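Local coordinates for protein erythropoietin (Homo sapiens, PDB 1EER) that acts as a circulating hormone that binds and dimerises its receptor, activating JAK2 and so controlling red blood cell proliferation and differentiation, at residues S100-L105 and N147-K152; V61-G66 and T107-L112. The protein carries 5 engineered substitutions. One frame throughout, in Å; residues are numbered along the deposited sequence.

Overall arrangement
From the N terminus, V61-G66 on helix 56-82 comes first and opens interaction 2. The chain turns back into helix 91-111, where S100-L105 opens interaction 1. A little further on, T107-L112 closes interaction 2. The chain then passes helix 114-120 and strand 133-137, and N147-K152 on helix 138-161 closes interaction 1. The two loops therefore cross. Interaction 2 ties helix 56-82 to the end part of helix 91-111. Interaction 1 joins helix 91-111 to helix 138-161 across the core. Their centres lie about 10 Å apart. The salt bridge from K152 to E62 links the two contacts directly and joins helix 138-161 to helix 56-82.

Interaction 1. Residues S100-L105 and N147-K152; sequences SGLRSL and NFLRGK
L149 reaches from helix 138-161 toward two leucines of helix 91-111. Its nearer partner is L105: L149 CD2 lies 3.7 Å from L105 CD1. The other methyl, L149 CD1, comes within 4.0 Å of the same L105 CD1, which thus meets both ends of the fork. The two side chains cross at about a right angle. L102 touches more lightly, with its CD2 4.3 Å from L149 CD2. In L149, CG stands anti to the carbonyl carbon (chi1 -49°), and this sends the fork across the gap. The contact is small, 90 Å² in all, and purely apolar. The backbones stay well apart, with L105 CA 9.2 Å from L149 CA.

Residues of two other helices also pack on these leucines. L105 rests on L12 and Y15 of helix 9-25, and L149 on L16. L102 packs against L67, S71 and V74 of helix 56-82.

The outward sides of both segments are polar. R150 grips N147 side-on: R150 NE and NH2 each give a 3.0 Å bond to N147 OD1, which lies close to the guanidinium plane. This pairing limits rotation of both groups. R150 NH2 also makes a salt bridge to an acidic side chain of another protein chain. R103 makes salt bridges through NE and NH2 to a second such chain, as expected for a hormone that gathers two receptor chains. The two segments run in the same direction and meet through the bundle interior, as diagonal helices do in the up-up-down-down four-helix bundle of the cytokines.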
loop_
_atom_site.group_PDB
_atom_site.type_symbol
_atom_site.label_atom_id
_atom_site.label_comp_id
_atom_site.label_asym_id
_atom_site.label_seq_id
_atom_site.Cartn_x
_atom_site.Cartn_y
_atom_site.Cartn_z
ATOM N N SER A 100 -9.607 -10.170 -7.894
ATOM C CA SER A 100 -9.017 -10.961 -6.826
ATOM C C SER A 100 -8.963 -10.173 -5.524
ATOM O O SER A 100 -9.351 -10.673 -4.462
ATOM C CB SER A 100 -7.607 -11.390 -7.231
ATOM O OG SER A 100 -6.909 -11.922 -6.121
ATOM N N GLY A 101 -8.475 -8.937 -5.613
ATOM C CA GLY A 101 -8.374 -8.086 -4.440
ATOM C C GLY A 101 -9.719 -7.739 -3.825
ATOM O O GLY A 101 -9.883 -7.825 -2.605
ATOM N N LEU A 102 -10.681 -7.347 -4.665
ATOM C CA LEU A 102 -12.016 -6.986 -4.190
ATOM C C LEU A 102 -12.660 -8.167 -3.486
ATOM O O LEU A 102 -13.382 -8.004 -2.503
ATOM C CB LEU A 102 -12.897 -6.515 -5.359
ATOM C CG LEU A 102 -12.704 -5.043 -5.758
ATOM C CD1 LEU A 102 -13.523 -4.717 -6.991
ATOM C CD2 LEU A 102 -13.120 -4.145 -4.606
ATOM N N ARG A 103 -12.376 -9.367 -3.979
ATOM C CA ARG A 103 -12.943 -10.565 -3.373
ATOM C C ARG A 103 -12.393 -10.738 -1.963
ATOM O O ARG A 103 -13.131 -11.070 -1.034
ATOM C CB ARG A 103 -12.624 -11.802 -4.222
ATOM C CG ARG A 103 -13.372 -13.061 -3.779
ATOM C CD ARG A 103 -12.845 -14.326 -4.470
ATOM N NE ARG A 103 -13.269 -14.416 -5.864
ATOM C CZ ARG A 103 -12.448 -14.320 -6.901
ATOM N NH1 ARG A 103 -11.153 -14.132 -6.704
ATOM N NH2 ARG A 103 -12.924 -14.385 -8.135
ATOM N N SER A 104 -11.096 -10.502 -1.801
ATOM C CA SER A 104 -10.467 -10.638 -0.496
ATOM C C SER A 104 -10.968 -9.555 0.457
ATOM O O SER A 104 -11.312 -9.833 1.611
ATOM C CB SER A 104 -8.951 -10.554 -0.643
ATOM O OG SER A 104 -8.473 -11.611 -1.458
ATOM N N LEU A 105 -11.028 -8.322 -0.034
ATOM C CA LEU A 105 -11.488 -7.205 0.779
ATOM C C LEU A 105 -12.914 -7.429 1.261
ATOM O O LEU A 105 -13.238 -7.117 2.408
ATOM C CB LEU A 105 -11.386 -5.900 -0.021
ATOM C CG LEU A 105 -9.940 -5.508 -0.346
ATOM C CD1 LEU A 105 -9.918 -4.411 -1.400
ATOM C CD2 LEU A 105 -9.244 -5.053 0.936
ATOM N N ASN A 147 -9.445 5.375 -5.451
ATOM C CA ASN A 147 -10.017 6.395 -4.580
ATOM C C ASN A 147 -10.935 5.790 -3.527
ATOM O O ASN A 147 -10.989 6.274 -2.392
ATOM C CB ASN A 147 -10.787 7.440 -5.402
ATOM C CG ASN A 147 -9.897 8.575 -5.895
ATOM O OD1 ASN A 147 -8.778 8.754 -5.424
ATOM N ND2 ASN A 147 -10.399 9.346 -6.846
ATOM N N PHE A 148 -11.657 4.728 -3.896
ATOM C CA PHE A 148 -12.561 4.073 -2.947
ATOM C C PHE A 148 -11.831 3.318 -1.828
ATOM O O PHE A 148 -12.146 3.476 -0.639
ATOM C CB PHE A 148 -13.496 3.099 -3.671
ATOM C CG PHE A 148 -14.633 2.610 -2.814
ATOM C CD1 PHE A 148 -14.456 1.538 -1.946
ATOM C CD2 PHE A 148 -15.880 3.231 -2.863
ATOM C CE1 PHE A 148 -15.499 1.088 -1.143
ATOM C CE2 PHE A 148 -16.932 2.790 -2.063
ATOM C CZ PHE A 148 -16.742 1.716 -1.200
ATOM N N LEU A 149 -10.863 2.491 -2.207
ATOM C CA LEU A 149 -10.119 1.706 -1.227
ATOM C C LEU A 149 -9.252 2.592 -0.338
ATOM O O LEU A 149 -9.192 2.404 0.881
ATOM C CB LEU A 149 -9.220 0.667 -1.919
ATOM C CG LEU A 149 -9.750 -0.258 -3.019
ATOM C CD1 LEU A 149 -8.640 -1.207 -3.424
ATOM C CD2 LEU A 149 -10.965 -1.016 -2.546
ATOM N N ARG A 150 -8.580 3.559 -0.952
ATOM C CA ARG A 150 -7.700 4.435 -0.200
ATOM C C ARG A 150 -8.484 5.502 0.533
ATOM O O ARG A 150 -7.952 6.172 1.418
ATOM C CB ARG A 150 -6.667 5.069 -1.139
ATOM C CG ARG A 150 -7.088 6.385 -1.754
ATOM C CD ARG A 150 -6.116 6.817 -2.826
ATOM N NE ARG A 150 -6.574 8.017 -3.515
ATOM C CZ ARG A 150 -5.839 9.111 -3.687
ATOM N NH1 ARG A 150 -4.598 9.165 -3.223
ATOM N NH2 ARG A 150 -6.351 10.158 -4.318
ATOM N N GLY A 151 -9.761 5.630 0.180
ATOM C CA GLY A 151 -10.609 6.635 0.793
ATOM C C GLY A 151 -11.511 6.168 1.919
ATOM O O GLY A 151 -11.042 5.824 3.001
ATOM N N LYS A 152 -12.817 6.153 1.669
ATOM C CA LYS A 152 -13.763 5.752 2.695
ATOM C C LYS A 152 -13.536 4.333 3.207
ATOM O O LYS A 152 -13.821 4.044 4.368
ATOM C CB LYS A 152 -15.201 5.925 2.195
ATOM C CG LYS A 152 -15.617 4.976 1.102
ATOM C CD LYS A 152 -17.057 5.229 0.715
ATOM C CE LYS A 152 -17.163 6.409 -0.241
ATOM N NZ LYS A 152 -18.412 7.190 -0.034
#

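Interaction 2. Residues V61-G66 and T107-L112; sequences VEVWQG and TLLRAL
The backbone bond from G66 N to E62 O, 2.8 Å long, belongs to the helical turn that presents V63 and W64 to L109 and R110. No hydrogen bond crosses between the segments; the contact is made by apolar groups and one arginine.

V63 CG1 meets L109 CD2 at 3.6 Å, and the two side chains cross nearly at right angles. W64 lies alongside L109 and points the opposite way. The six-membered part of its indole is the part used: W64 CZ3 comes 3.8 Å from L109 CB, which sits at the ring edge. W64 CG is anti to the backbone N (chi1 -178°), and this carries the ring over to the facing helix.

R110 reaches the same end of the indole. Its NH2 lies 3.8 Å from W64 CH2. This nitrogen sits at the ring edge, near the ring plane, so the contact is not a cation-pi one; the guanidinium and ring planes are 68° apart. A bend at chi3 turns the arginine tip toward the indole. R110 NE also makes a weak hydrogen bond to Q115 OE1, a further tie on the guanidinium.

The short helical segments run roughly antiparallel, at 150°, with their axes 11.0 Å apart at closest approach. Helix 114-120 packs on the same junction: A114 touches both W64 and L109, while Q115 and A118 touch W64. From helix 138-161, K152 and Y156 pack against V63. The contact thus joins helices 56-82 and 91-111 beside helix 138-161, with helix 114-120 also packed against it.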
loop_
_atom_site.group_PDB
_atom_site.type_symbol
_atom_site.label_atom_id
_atom_site.label_comp_id
_atom_site.label_asym_id
_atom_site.label_seq_id
_atom_site.Cartn_x
_atom_site.Cartn_y
_atom_site.Cartn_z
ATOM N N VAL A 61 -22.427 1.200 6.134
ATOM C CA VAL A 61 -23.374 1.157 5.020
ATOM C C VAL A 61 -22.712 1.601 3.720
ATOM O O VAL A 61 -22.717 0.878 2.717
ATOM C CB VAL A 61 -24.596 2.078 5.282
ATOM C CG1 VAL A 61 -25.543 2.057 4.078
ATOM C CG2 VAL A 61 -25.319 1.635 6.542
ATOM N N GLU A 62 -22.137 2.797 3.742
ATOM C CA GLU A 62 -21.470 3.335 2.565
ATOM C C GLU A 62 -20.400 2.416 1.978
ATOM O O GLU A 62 -20.425 2.113 0.788
ATOM C CB GLU A 62 -20.830 4.687 2.897
ATOM C CG GLU A 62 -21.730 5.874 2.641
ATOM C CD GLU A 62 -21.025 7.191 2.891
ATOM O OE1 GLU A 62 -19.904 7.369 2.373
ATOM O OE2 GLU A 62 -21.592 8.041 3.606
ATOM N N VAL A 63 -19.458 1.986 2.811
ATOM C CA VAL A 63 -18.358 1.134 2.347
ATOM C C VAL A 63 -18.777 -0.252 1.835
ATOM O O VAL A 63 -18.372 -0.672 0.749
ATOM C CB VAL A 63 -17.285 0.974 3.466
ATOM C CG1 VAL A 63 -16.202 -0.027 3.043
ATOM C CG2 VAL A 63 -16.658 2.330 3.759
ATOM N N TRP A 64 -19.586 -0.949 2.618
ATOM C CA TRP A 64 -20.034 -2.276 2.236
ATOM C C TRP A 64 -20.816 -2.263 0.927
ATOM O O TRP A 64 -20.527 -3.034 0.014
ATOM C CB TRP A 64 -20.885 -2.883 3.350
ATOM C CG TRP A 64 -21.325 -4.252 3.015
ATOM C CD1 TRP A 64 -22.573 -4.639 2.626
ATOM C CD2 TRP A 64 -20.504 -5.416 2.955
ATOM N NE1 TRP A 64 -22.579 -5.977 2.319
ATOM C CE2 TRP A 64 -21.319 -6.479 2.514
ATOM C CE3 TRP A 64 -19.155 -5.666 3.228
ATOM C CZ2 TRP A 64 -20.827 -7.778 2.339
ATOM C CZ3 TRP A 64 -18.667 -6.956 3.055
ATOM C CH2 TRP A 64 -19.504 -7.994 2.614
ATOM N N GLN A 65 -21.807 -1.390 0.824
ATOM C CA GLN A 65 -22.580 -1.334 -0.400
ATOM C C GLN A 65 -21.731 -0.803 -1.544
ATOM O O GLN A 65 -21.780 -1.337 -2.651
ATOM C CB GLN A 65 -23.797 -0.456 -0.208
ATOM C CG GLN A 65 -24.801 -1.062 0.712
ATOM C CD GLN A 65 -25.980 -0.161 0.920
ATOM O OE1 GLN A 65 -26.646 -0.220 1.948
ATOM N NE2 GLN A 65 -26.247 0.690 -0.058
ATOM N N GLY A 66 -20.947 0.239 -1.278
ATOM C CA GLY A 66 -20.107 0.793 -2.322
ATOM C C GLY A 66 -19.168 -0.240 -2.908
ATOM O O GLY A 66 -18.972 -0.302 -4.124
ATOM N N THR A 107 -14.416 -10.260 1.901
ATOM C CA THR A 107 -14.400 -11.248 2.965
ATOM C C THR A 107 -13.829 -10.585 4.210
ATOM O O THR A 107 -14.349 -10.753 5.309
ATOM C CB THR A 107 -13.524 -12.471 2.583
ATOM O OG1 THR A 107 -14.100 -13.147 1.455
ATOM C CG2 THR A 107 -13.432 -13.447 3.747
ATOM N N LEU A 108 -12.765 -9.812 4.015
ATOM C CA LEU A 108 -12.096 -9.101 5.102
ATOM C C LEU A 108 -13.022 -8.118 5.837
ATOM O O LEU A 108 -13.017 -8.051 7.075
ATOM C CB LEU A 108 -10.877 -8.357 4.544
ATOM C CG LEU A 108 -9.472 -8.808 4.977
ATOM C CD1 LEU A 108 -9.458 -10.289 5.349
ATOM C CD2 LEU A 108 -8.496 -8.519 3.849
ATOM N N LEU A 109 -13.816 -7.368 5.075
ATOM C CA LEU A 109 -14.743 -6.383 5.636
ATOM C C LEU A 109 -15.843 -7.003 6.479
ATOM O O LEU A 109 -16.182 -6.503 7.554
ATOM C CB LEU A 109 -15.398 -5.581 4.517
ATOM C CG LEU A 109 -15.196 -4.078 4.547
ATOM C CD1 LEU A 109 -13.801 -3.757 5.063
ATOM C CD2 LEU A 109 -15.394 -3.535 3.148
ATOM N N ARG A 110 -16.416 -8.086 5.968
ATOM C CA ARG A 110 -17.492 -8.777 6.655
ATOM C C ARG A 110 -17.041 -9.201 8.036
ATOM O O ARG A 110 -17.754 -9.022 9.010
ATOM C CB ARG A 110 -17.919 -10.005 5.851
ATOM C CG ARG A 110 -18.792 -10.972 6.619
ATOM C CD ARG A 110 -19.214 -12.124 5.733
ATOM N NE ARG A 110 -19.593 -11.656 4.406
ATOM C CZ ARG A 110 -19.301 -12.296 3.283
ATOM N NH1 ARG A 110 -18.624 -13.434 3.332
ATOM N NH2 ARG A 110 -19.681 -11.799 2.116
ATOM N N ALA A 111 -15.852 -9.777 8.112
ATOM C CA ALA A 111 -15.313 -10.232 9.385
ATOM C C ALA A 111 -15.223 -9.041 10.312
ATOM O O ALA A 111 -15.312 -9.186 11.525
ATOM C CB ALA A 111 -13.944 -10.846 9.183
ATOM N N LEU A 112 -15.050 -7.862 9.724
ATOM C CA LEU A 112 -14.960 -6.622 10.481
ATOM C C LEU A 112 -16.343 -6.197 10.984
ATOM O O LEU A 112 -16.464 -5.308 11.827
ATOM C CB LEU A 112 -14.364 -5.519 9.597
ATOM C CG LEU A 112 -13.345 -4.515 10.155
ATOM C CD1 LEU A 112 -13.598 -3.182 9.499
ATOM C CD2 LEU A 112 -13.442 -4.392 11.672
#